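Phosphoserine aminotransferase (Bacillus circulans, PDB 2C0R) catalyses the reversible, pyridoxal phosphate-dependent transfer of an amino group between glutamate and 3-phosphohydroxypyruvate, yielding phosphoserine, and acts likewise in the pyridoxine pathway. Local coordinates at residues A[101-106]-A[151-156]; A[156-161]-A[294-299]; A[95-100]-A[143-148]. The protein carries 1 engineered substitution. One frame throughout, in Å; residues are numbered along the deposited sequence.

Overall arrangement
Interaction 3 leads from the central sheet into interaction 1, which meets the cofactor, and interaction 2 backs the latter contact. Interaction 3 pairs strands 94-99 and 143-149, parallel neighbours in that sheet. Just beyond their C-terminal ends interaction 1 begins, its centre about 14 Å away, with Glu-152 OE2 taking a hydrogen bond from Thr-100 OG1 (2.7 Å). There Trp-103 and Thr-153 meet the pyridoxal ring. Interaction 2, centred about 10 Å from interaction 1, shares Gly-156 with it and lies behind Asn-151, whose ND2 is 2.7 Å from Asn-299 OD1; the Asn-299 side chain is about 6 Å from the PLP. Interactions 2 and 3 touch through Phe-159, which packs on Val-98 and Thr-100.

Interaction 1: A[101-106]-A[151-156]; sequences GSWASK and NETIEG. With PLP (pyridoxal-5'-phosphate), chain C.
The indole of Trp-103 covers one face of the pyridine ring of PLP, C4 of the cofactor standing 3.5 Å above its plane and offset toward the rim. Its six-membered ring reaches as far as the start of the phosphate arm, with CH2 against PLP C5A. On the other segment Thr-153 holds the same cofactor by its hydroxyl: OG1 and PLP O3 share a short hydrogen bond of 2.5 Å, and OG1 is also bonded to Ser-176. Both residues thus belong to the cofactor site, one covering the ring and the other gripping O3. Ile-154 brings CD1 obliquely to the pyrrole part of the indole, 3.7 Å from Trp-103 NE1, and fits against Ser-102 CB as well.

Two glutamates take up the first N-H groups of the helix. Glu-152 bends at chi2 (-75°) to present its carboxylate end on; OE1 receives Trp-103 N at 2.9 Å and OE2 receives Ala-104 N at 3.0 Å, each through its syn lone pair. Thr-100 OG1 gives OE2 a further bond. Glu-155 takes Ser-102 N on OE1 (2.8 Å) in a nearly straight bond, the N-H approaching on the syn side from 35° out of the carboxylate plane, while its OE2 accepts a very short bond from Ser-102 OG. Negative charge at the N-terminus of a helix should be favoured by the helix dipole, and the three bonds to Glu-152 should help to set the backbone that carries the tryptophan.

Gly-101 is the N-cap of helix 102-114, which follows strand 94-99. Phe-81 of helix 76-88 and Thr-149 of strand 143-149 pack on Trp-103, and strand 151-152 brings in the opposing turn.

Interaction 2: A[156-161]-A[294-299]; sequences GAQFKA and SRSDMN
Gln-158 lays its side chain across the loop 294-299, beginning with CB, which sits 3.5 Å from Ser-296 CA. CG is anti to the backbone N (chi1 -176°) and the chain stays extended beyond it, so the amide is carried along Ser-296 to the next peptide. There OE1 accepts Asp-297 N at 2.9 Å in a nearly straight bond, the donor tilted 33° from the amide plane. The side chain crosses Met-298 obliquely, NE2 coming loosely to CG, and NE2 hydrogen-bonds to Asp-177.

The backbones pair beside this side chain in a single bridge between Ala-157 and Arg-295: Gln-158 N donates to Ser-294 O (2.9 Å), and Ser-296 N to Gly-156 O (3.0 Å). Gly-156 and Ala-157 form a G1 bulge opposite Glu-152 in the hairpin of strands 151-152 and 157-158. Ser-296 OG then turns back into its own loop, accepting Met-298 N at 2.9 Å and Asn-299 N at 3.0 Å in an ST turn and ST motif, and also bonds to Asn-151. At the other end one water donates to both Gln-158 O and Arg-295 O while accepting from Lys-160 NZ.

Asp-297 and Arg-295 form salt bridges with Arg-269 and Asp-280 of helix 260-280, so the charges are answered beyond the contact. Across it the grip is chiefly that of neutral amides and carbonyls, in which the OE1 of a buried glutamine serves much as one more peptide carbonyl.

Interaction 3: A[95-100]-A[143-148]; sequences ANYVMT and AAYLHL
Tyr-97 packs on His-147 across two parallel strands, their axes 4.6 Å apart at closest. Main-chain bonds come first. Asn-96 lies between two residues of the partner strand, its N donating to Tyr-145 O and its O accepting His-147 N at 2.8 Å; Val-98 N then gives His-147 O a nearly straight bond of 2.9 Å.

The aromatic contacts gather on the face that carries Tyr-97, Tyr-145 and His-147. His-147 CB stands over the Tyr-97 ring in a CH-pi contact, 3.9 Å from its centroid. Tyr-97 CE2 in turn lies over one face of the imidazole, 3.4 Å from His-147 CG, the ring planes at 32°. Tyr-145 is turned much more steeply, at 77° to Tyr-97. With chi1 at 55° its CG lies between the backbone N and carbonyl carbon, which leads the ring back over Ala-95 CA and lets Tyr-145 OH donate to Tyr-97 OH at 2.6 Å.

The Asn-96/Leu-146 face is largely aliphatic: Val-98 CG2 meets Leu-146 CD1 at 3.7 Å, and Asn-96 packs on Leu-146 and Ala-143. Val-98 CG2 also approaches Leu-148 CB.

Strands 94-99 and 117-122, joined by helix 102-114, make a beta-alpha-beta unit; strand 143-149 extends the sheet on the other side of 94-99, within the mixed seven-stranded sheet of the cofactor-binding domain. The helix packs on Tyr-97 and His-147. Buried polar atoms among the rings are bonded: hydroxyl to hydroxyl, His-147 ND1 to a water that donates to Val-98 O, and NE2 to Tyr-192. Bonds at both nitrogens should fix the imidazole's rotation close to the cofactor-binding Asp-173.

Interaction 1: A[101-106]-A[151-156]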
loop_
_atom_site.group_PDB
_atom_site.type_symbol
_atom_site.label_atom_id
_atom_site.label_comp_id
_atom_site.label_asym_id
_atom_site.label_seq_id
_atom_site.Cartn_x
_atom_site.Cartn_y
_atom_site.Cartn_z
ATOM N N GLY A 101 -8.949 -24.461 3.457
ATOM C CA GLY A 101 -7.705 -24.579 2.684
ATOM C C GLY A 101 -6.719 -23.515 3.151
ATOM O O GLY A 101 -6.714 -22.982 4.270
ATOM N N SER A 102 -5.827 -23.171 2.251
ATOM C CA SER A 102 -4.648 -22.395 2.602
ATOM C C SER A 102 -4.935 -21.013 3.111
ATOM O O SER A 102 -4.287 -20.533 4.072
ATOM C CB SER A 102 -3.768 -22.288 1.343
ATOM O OG SER A 102 -3.234 -23.585 1.071
ATOM N N TRP A 103 -5.890 -20.330 2.475
ATOM C CA TRP A 103 -6.105 -18.953 2.950
ATOM C C TRP A 103 -6.982 -18.901 4.201
ATOM O O TRP A 103 -6.796 -18.017 5.029
ATOM C CB TRP A 103 -6.657 -18.139 1.785
ATOM C CG TRP A 103 -5.547 -17.842 0.804
ATOM C CD1 TRP A 103 -5.441 -18.241 -0.488
ATOM C CD2 TRP A 103 -4.368 -17.071 1.086
ATOM N NE1 TRP A 103 -4.271 -17.758 -1.042
ATOM C CE2 TRP A 103 -3.600 -17.043 -0.093
ATOM C CE3 TRP A 103 -3.893 -16.403 2.226
ATOM C CZ2 TRP A 103 -2.377 -16.367 -0.167
ATOM C CZ3 TRP A 103 -2.674 -15.727 2.155
ATOM C CH2 TRP A 103 -1.931 -15.715 0.973
ATOM N N ALA A 104 -7.916 -19.838 4.356
ATOM C CA ALA A 104 -8.610 -19.931 5.611
ATOM C C ALA A 104 -7.617 -20.201 6.727
ATOM O O ALA A 104 -7.689 -19.641 7.801
ATOM C CB ALA A 104 -9.567 -21.106 5.581
ATOM N N SER A 105 -6.634 -21.068 6.447
ATOM C CA SER A 105 -5.654 -21.402 7.491
ATOM C C SER A 105 -4.839 -20.184 7.898
ATOM O O SER A 105 -4.509 -19.995 9.083
ATOM C CB SER A 105 -4.692 -22.507 7.057
ATOM O OG SER A 105 -5.376 -23.745 6.957
ATOM N N LYS A 106 -4.471 -19.354 6.920
ATOM C CA LYS A 106 -3.688 -18.147 7.267
ATOM C C LYS A 106 -4.533 -17.222 8.133
ATOM O O LYS A 106 -4.079 -16.571 9.066
ATOM C CB LYS A 106 -3.255 -17.437 5.984
ATOM C CG LYS A 106 -2.116 -18.172 5.283
ATOM C CD LYS A 106 -0.810 -17.776 5.944
ATOM C CE LYS A 106 0.406 -18.130 5.102
ATOM N NZ LYS A 106 0.764 -17.020 4.173
ATOM N N ASN A 151 -13.252 -17.916 -2.024
ATOM C CA ASN A 151 -12.548 -18.654 -3.074
ATOM C C ASN A 151 -11.173 -18.977 -2.546
ATOM O O ASN A 151 -10.429 -18.033 -2.215
ATOM C CB ASN A 151 -12.490 -17.785 -4.331
ATOM C CG ASN A 151 -11.869 -18.541 -5.519
ATOM O OD1 ASN A 151 -12.589 -19.319 -6.139
ATOM N ND2 ASN A 151 -10.625 -18.276 -5.840
ATOM N N GLU A 152 -10.846 -20.227 -2.412
ATOM C CA GLU A 152 -9.548 -20.689 -1.945
ATOM C C GLU A 152 -8.642 -20.741 -3.171
ATOM O O GLU A 152 -8.667 -21.755 -3.900
ATOM C CB GLU A 152 -9.682 -22.059 -1.275
ATOM C CG GLU A 152 -10.213 -21.929 0.150
ATOM C CD GLU A 152 -9.208 -21.410 1.160
ATOM O OE1 GLU A 152 -8.117 -20.954 0.773
ATOM O OE2 GLU A 152 -9.513 -21.451 2.371
ATOM N N THR A 153 -7.910 -19.673 -3.297
ATOM C CA THR A 153 -7.073 -19.398 -4.458
ATOM C C THR A 153 -6.029 -20.464 -4.734
ATOM O O THR A 153 -5.700 -20.664 -5.912
ATOM C CB THR A 153 -6.290 -18.080 -4.164
ATOM O OG1 THR A 153 -7.202 -17.241 -3.431
ATOM C CG2 THR A 153 -5.888 -17.451 -5.479
ATOM N N ILE A 154 -5.498 -21.092 -3.673
ATOM C CA ILE A 154 -4.416 -22.071 -3.882
ATOM C C ILE A 154 -4.965 -23.450 -4.203
ATOM O O ILE A 154 -4.401 -24.173 -5.033
ATOM C CB ILE A 154 -3.490 -22.087 -2.640
ATOM C CG1 ILE A 154 -2.618 -20.833 -2.649
ATOM C CG2 ILE A 154 -2.689 -23.376 -2.561
ATOM C CD1 ILE A 154 -1.870 -20.540 -1.369
ATOM N N GLU A 155 -6.046 -23.826 -3.518
ATOM C CA GLU A 155 -6.627 -25.144 -3.745
ATOM C C GLU A 155 -7.547 -25.188 -4.963
ATOM O O GLU A 155 -7.720 -26.261 -5.560
ATOM C CB GLU A 155 -7.379 -25.584 -2.485
ATOM C CG GLU A 155 -6.448 -26.207 -1.432
ATOM C CD GLU A 155 -5.672 -25.219 -0.602
ATOM O OE1 GLU A 155 -6.269 -24.168 -0.324
ATOM O OE2 GLU A 155 -4.497 -25.338 -0.183
ATOM N N GLY A 156 -8.127 -24.054 -5.354
ATOM C CA GLY A 156 -9.012 -24.031 -6.504
ATOM C C GLY A 156 -10.460 -24.375 -6.141
ATOM O O GLY A 156 -11.203 -24.852 -6.996
HETATM N N1 PLP C . -6.692 -14.311 0.818
HETATM C C2 PLP C . -6.818 -14.860 -0.423
HETATM C C2A PLP C . -8.085 -15.669 -0.694
HETATM C C3 PLP C . -5.856 -14.669 -1.371
HETATM O O3 PLP C . -5.999 -15.160 -2.631
HETATM C C4 PLP C . -4.784 -13.847 -1.068
HETATM C C4A PLP C . -3.703 -13.625 -2.127
HETATM C C5 PLP C . -4.637 -13.370 0.218
HETATM C C6 PLP C . -5.621 -13.520 1.142
HETATM C C5A PLP C . -3.372 -12.600 0.620
HETATM O O4P PLP C . -3.399 -11.292 0.059
HETATM P P PLP C . -2.223 -10.244 0.303
HETATM O O1P PLP C . -2.717 -8.956 -0.294
HETATM O O2P PLP C . -1.040 -10.828 -0.440
HETATM O O3P PLP C . -2.004 -10.189 1.773
#

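Interaction 2: A[156-161]-A[294-299]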
loop_
_atom_site.group_PDB
_atom_site.type_symbol
_atom_site.label_atom_id
_atom_site.label_comp_id
_atom_site.label_asym_id
_atom_site.label_seq_id
_atom_site.Cartn_x
_atom_site.Cartn_y
_atom_site.Cartn_z
ATOM N N GLY A 156 -8.127 -24.054 -5.354
ATOM C CA GLY A 156 -9.012 -24.031 -6.504
ATOM C C GLY A 156 -10.460 -24.375 -6.141
ATOM O O GLY A 156 -11.203 -24.852 -6.996
ATOM N N ALA A 157 -10.898 -24.097 -4.911
ATOM C CA ALA A 157 -12.241 -24.388 -4.462
ATOM C C ALA A 157 -12.967 -23.055 -4.247
ATOM O O ALA A 157 -12.350 -22.027 -3.911
ATOM C CB ALA A 157 -12.284 -25.199 -3.174
ATOM N N GLN A 158 -14.280 -23.059 -4.412
ATOM C CA GLN A 158 -15.056 -21.833 -4.302
ATOM C C GLN A 158 -16.472 -22.124 -3.810
ATOM O O GLN A 158 -17.140 -23.049 -4.332
ATOM C CB GLN A 158 -15.126 -21.188 -5.701
ATOM C CG GLN A 158 -15.861 -19.835 -5.638
ATOM C CD GLN A 158 -15.855 -19.243 -7.050
ATOM O OE1 GLN A 158 -15.869 -20.003 -8.064
ATOM N NE2 GLN A 158 -15.811 -17.914 -7.149
ATOM N N PHE A 159 -16.944 -21.366 -2.843
ATOM C CA PHE A 159 -18.347 -21.446 -2.460
ATOM C C PHE A 159 -19.247 -20.818 -3.504
ATOM O O PHE A 159 -18.947 -19.750 -4.026
ATOM C CB PHE A 159 -18.626 -20.691 -1.138
ATOM C CG PHE A 159 -18.094 -21.388 0.089
ATOM C CD1 PHE A 159 -16.976 -20.961 0.761
ATOM C CD2 PHE A 159 -18.750 -22.544 0.578
ATOM C CE1 PHE A 159 -16.505 -21.599 1.899
ATOM C CE2 PHE A 159 -18.281 -23.184 1.725
ATOM C CZ PHE A 159 -17.142 -22.724 2.387
ATOM N N LYS A 160 -20.354 -21.520 -3.743
ATOM C CA LYS A 160 -21.359 -20.936 -4.637
ATOM C C LYS A 160 -22.398 -20.125 -3.876
ATOM O O LYS A 160 -23.153 -19.386 -4.473
ATOM C CB LYS A 160 -22.144 -22.006 -5.388
ATOM C CG LYS A 160 -21.208 -22.937 -6.180
ATOM C CD LYS A 160 -22.136 -23.935 -6.907
ATOM C CE LYS A 160 -21.405 -25.252 -7.143
ATOM N NZ LYS A 160 -20.288 -25.028 -8.069
ATOM N N ALA A 161 -22.468 -20.306 -2.572
ATOM C CA ALA A 161 -23.471 -19.654 -1.752
ATOM C C ALA A 161 -22.924 -19.576 -0.330
ATOM O O ALA A 161 -22.035 -20.344 0.037
ATOM C CB ALA A 161 -24.785 -20.427 -1.731
ATOM N N SER A 294 -17.037 -28.379 -5.971
ATOM C CA SER A 294 -16.314 -27.336 -5.223
ATOM C C SER A 294 -15.501 -26.458 -6.177
ATOM O O SER A 294 -14.832 -25.570 -5.743
ATOM C CB SER A 294 -15.377 -27.964 -4.180
ATOM O OG SER A 294 -16.193 -28.524 -3.156
ATOM N N ARG A 295 -15.583 -26.700 -7.479
ATOM C CA ARG A 295 -14.699 -26.041 -8.419
ATOM C C ARG A 295 -14.826 -24.525 -8.434
ATOM O O ARG A 295 -15.903 -23.972 -8.545
ATOM C CB ARG A 295 -15.029 -26.549 -9.835
ATOM C CG ARG A 295 -14.358 -27.890 -10.091
ATOM C CD ARG A 295 -14.817 -28.492 -11.422
ATOM N NE ARG A 295 -13.962 -29.671 -11.673
ATOM C CZ ARG A 295 -14.084 -30.403 -12.786
ATOM N NH1 ARG A 295 -15.022 -30.062 -13.672
ATOM N NH2 ARG A 295 -13.272 -31.442 -12.957
ATOM N N SER A 296 -13.645 -23.898 -8.434
ATOM C CA SER A 296 -13.586 -22.455 -8.635
ATOM C C SER A 296 -13.639 -22.062 -10.095
ATOM O O SER A 296 -13.058 -22.718 -10.950
ATOM C CB SER A 296 -12.261 -21.979 -8.042
ATOM O OG SER A 296 -12.052 -20.595 -8.299
ATOM N N ASP A 297 -14.312 -20.950 -10.350
ATOM C CA ASP A 297 -14.298 -20.333 -11.669
ATOM C C ASP A 297 -13.194 -19.284 -11.748
ATOM O O ASP A 297 -13.105 -18.667 -12.805
ATOM C CB ASP A 297 -15.608 -19.662 -12.048
ATOM C CG ASP A 297 -16.590 -20.660 -12.669
ATOM O OD1 ASP A 297 -16.297 -21.874 -12.742
ATOM O OD2 ASP A 297 -17.678 -20.227 -13.075
ATOM N N MET A 298 -12.409 -19.093 -10.717
ATOM C CA MET A 298 -11.336 -18.107 -10.714
ATOM C C MET A 298 -9.963 -18.767 -10.760
ATOM O O MET A 298 -9.047 -18.211 -11.343
ATOM C CB MET A 298 -11.400 -17.236 -9.438
ATOM C CG MET A 298 -12.668 -16.371 -9.387
ATOM S SD MET A 298 -12.496 -14.859 -10.348
ATOM C CE MET A 298 -13.305 -15.308 -11.889
ATOM N N ASN A 299 -9.787 -19.887 -10.064
ATOM C CA ASN A 299 -8.485 -20.566 -10.022
ATOM C C ASN A 299 -8.741 -22.056 -10.270
ATOM O O ASN A 299 -9.274 -22.721 -9.395
ATOM C CB ASN A 299 -7.715 -20.373 -8.693
ATOM C CG ASN A 299 -7.647 -18.914 -8.277
ATOM O OD1 ASN A 299 -8.503 -18.421 -7.545
ATOM N ND2 ASN A 299 -6.599 -18.240 -8.749
HETATM O O HOH W 1 -17.970 -23.880 -6.846
#

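Interaction 3: A[95-100]-A[143-148]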
loop_
_atom_site.group_PDB
_atom_site.type_symbol
_atom_site.label_atom_id
_atom_site.label_comp_id
_atom_site.label_asym_id
_atom_site.label_seq_id
_atom_site.Cartn_x
_atom_site.Cartn_y
_atom_site.Cartn_z
ATOM N N ALA A 95 -13.579 -16.457 17.798
ATOM C CA ALA A 95 -13.530 -16.102 16.378
ATOM C C ALA A 95 -13.724 -17.431 15.647
ATOM O O ALA A 95 -12.849 -18.305 15.743
ATOM C CB ALA A 95 -12.228 -15.445 16.039
ATOM N N ASN A 96 -14.878 -17.525 14.985
ATOM C CA ASN A 96 -15.246 -18.742 14.286
ATOM C C ASN A 96 -14.823 -18.707 12.825
ATOM O O ASN A 96 -15.093 -17.705 12.126
ATOM C CB ASN A 96 -16.760 -18.966 14.352
ATOM C CG ASN A 96 -17.141 -19.373 15.792
ATOM O OD1 ASN A 96 -16.609 -18.813 16.741
ATOM N ND2 ASN A 96 -18.021 -20.327 15.916
ATOM N N TYR A 97 -14.194 -19.806 12.389
ATOM C CA TYR A 97 -13.630 -19.934 11.034
ATOM C C TYR A 97 -14.175 -21.151 10.292
ATOM O O TYR A 97 -14.344 -22.205 10.906
ATOM C CB TYR A 97 -12.076 -19.997 11.111
ATOM C CG TYR A 97 -11.582 -18.557 11.338
ATOM C CD1 TYR A 97 -11.617 -18.003 12.608
ATOM C CD2 TYR A 97 -11.112 -17.801 10.276
ATOM C CE1 TYR A 97 -11.182 -16.729 12.859
ATOM C CE2 TYR A 97 -10.691 -16.492 10.529
ATOM C CZ TYR A 97 -10.723 -15.977 11.804
ATOM O OH TYR A 97 -10.337 -14.676 12.066
ATOM N N VAL A 98 -14.471 -20.977 9.000
ATOM C CA VAL A 98 -14.709 -22.129 8.120
ATOM C C VAL A 98 -13.391 -22.477 7.446
ATOM O O VAL A 98 -12.856 -21.580 6.766
ATOM C CB VAL A 98 -15.780 -21.769 7.099
ATOM C CG1 VAL A 98 -16.051 -22.987 6.167
ATOM C CG2 VAL A 98 -17.055 -21.254 7.751
ATOM N N MET A 99 -12.866 -23.675 7.640
ATOM C CA MET A 99 -11.508 -24.037 7.277
ATOM C C MET A 99 -11.527 -24.820 5.961
ATOM O O MET A 99 -11.802 -26.003 5.912
ATOM C CB MET A 99 -10.778 -24.823 8.368
ATOM C CG MET A 99 -10.818 -24.129 9.716
ATOM S SD MET A 99 -10.097 -22.447 9.673
ATOM C CE MET A 99 -8.424 -22.877 9.160
ATOM N N THR A 100 -11.230 -24.083 4.883
ATOM C CA THR A 100 -11.387 -24.594 3.517
ATOM C C THR A 100 -10.070 -24.718 2.799
ATOM O O THR A 100 -10.065 -25.038 1.596
ATOM C CB THR A 100 -12.335 -23.666 2.691
ATOM O OG1 THR A 100 -11.955 -22.302 2.985
ATOM C CG2 THR A 100 -13.767 -23.863 3.152
ATOM N N ALA A 143 -19.785 -16.833 19.517
ATOM C CA ALA A 143 -19.091 -16.375 18.317
ATOM C C ALA A 143 -19.129 -14.846 18.149
ATOM O O ALA A 143 -20.212 -14.269 18.218
ATOM C CB ALA A 143 -19.686 -17.005 17.052
ATOM N N ALA A 144 -17.974 -14.242 17.880
ATOM C CA ALA A 144 -17.874 -12.832 17.579
ATOM C C ALA A 144 -18.251 -12.582 16.136
ATOM O O ALA A 144 -18.706 -11.540 15.714
ATOM C CB ALA A 144 -16.446 -12.343 17.838
ATOM N N TYR A 145 -17.957 -13.625 15.344
ATOM C CA TYR A 145 -18.149 -13.520 13.897
ATOM C C TYR A 145 -17.931 -14.924 13.328
ATOM O O TYR A 145 -17.422 -15.779 14.035
ATOM C CB TYR A 145 -17.216 -12.568 13.174
ATOM C CG TYR A 145 -15.733 -12.736 13.323
ATOM C CD1 TYR A 145 -14.999 -13.643 12.555
ATOM C CD2 TYR A 145 -15.029 -11.971 14.252
ATOM C CE1 TYR A 145 -13.627 -13.774 12.736
ATOM C CE2 TYR A 145 -13.656 -12.082 14.418
ATOM C CZ TYR A 145 -12.954 -12.982 13.652
ATOM O OH TYR A 145 -11.585 -13.130 13.775
ATOM N N LEU A 146 -18.339 -15.087 12.075
ATOM C CA LEU A 146 -17.994 -16.282 11.324
ATOM C C LEU A 146 -17.199 -15.814 10.103
ATOM O O LEU A 146 -17.762 -14.995 9.366
ATOM C CB LEU A 146 -19.213 -17.089 10.872
ATOM C CG LEU A 146 -18.852 -18.262 9.936
ATOM C CD1 LEU A 146 -18.206 -19.394 10.711
ATOM C CD2 LEU A 146 -20.077 -18.738 9.186
ATOM N N HIS A 147 -15.987 -16.306 9.908
ATOM C CA HIS A 147 -15.160 -15.930 8.766
ATOM C C HIS A 147 -15.093 -17.111 7.783
ATOM O O HIS A 147 -14.848 -18.226 8.191
ATOM C CB HIS A 147 -13.779 -15.611 9.294
ATOM C CG HIS A 147 -12.808 -15.197 8.238
ATOM N ND1 HIS A 147 -12.208 -16.093 7.361
ATOM C CD2 HIS A 147 -12.305 -13.984 7.942
ATOM C CE1 HIS A 147 -11.401 -15.389 6.556
ATOM N NE2 HIS A 147 -11.438 -14.102 6.884
ATOM N N LEU A 148 -15.353 -16.804 6.527
ATOM C CA LEU A 148 -15.110 -17.780 5.472
ATOM C C LEU A 148 -14.268 -17.130 4.393
ATOM O O LEU A 148 -14.162 -15.898 4.304
ATOM C CB LEU A 148 -16.424 -18.341 4.938
ATOM C CG LEU A 148 -17.469 -17.409 4.337
ATOM C CD1 LEU A 148 -17.184 -16.968 2.913
ATOM C CD2 LEU A 148 -18.849 -18.088 4.310
HETATM O O HOH W 2 -11.876 -18.700 6.387
#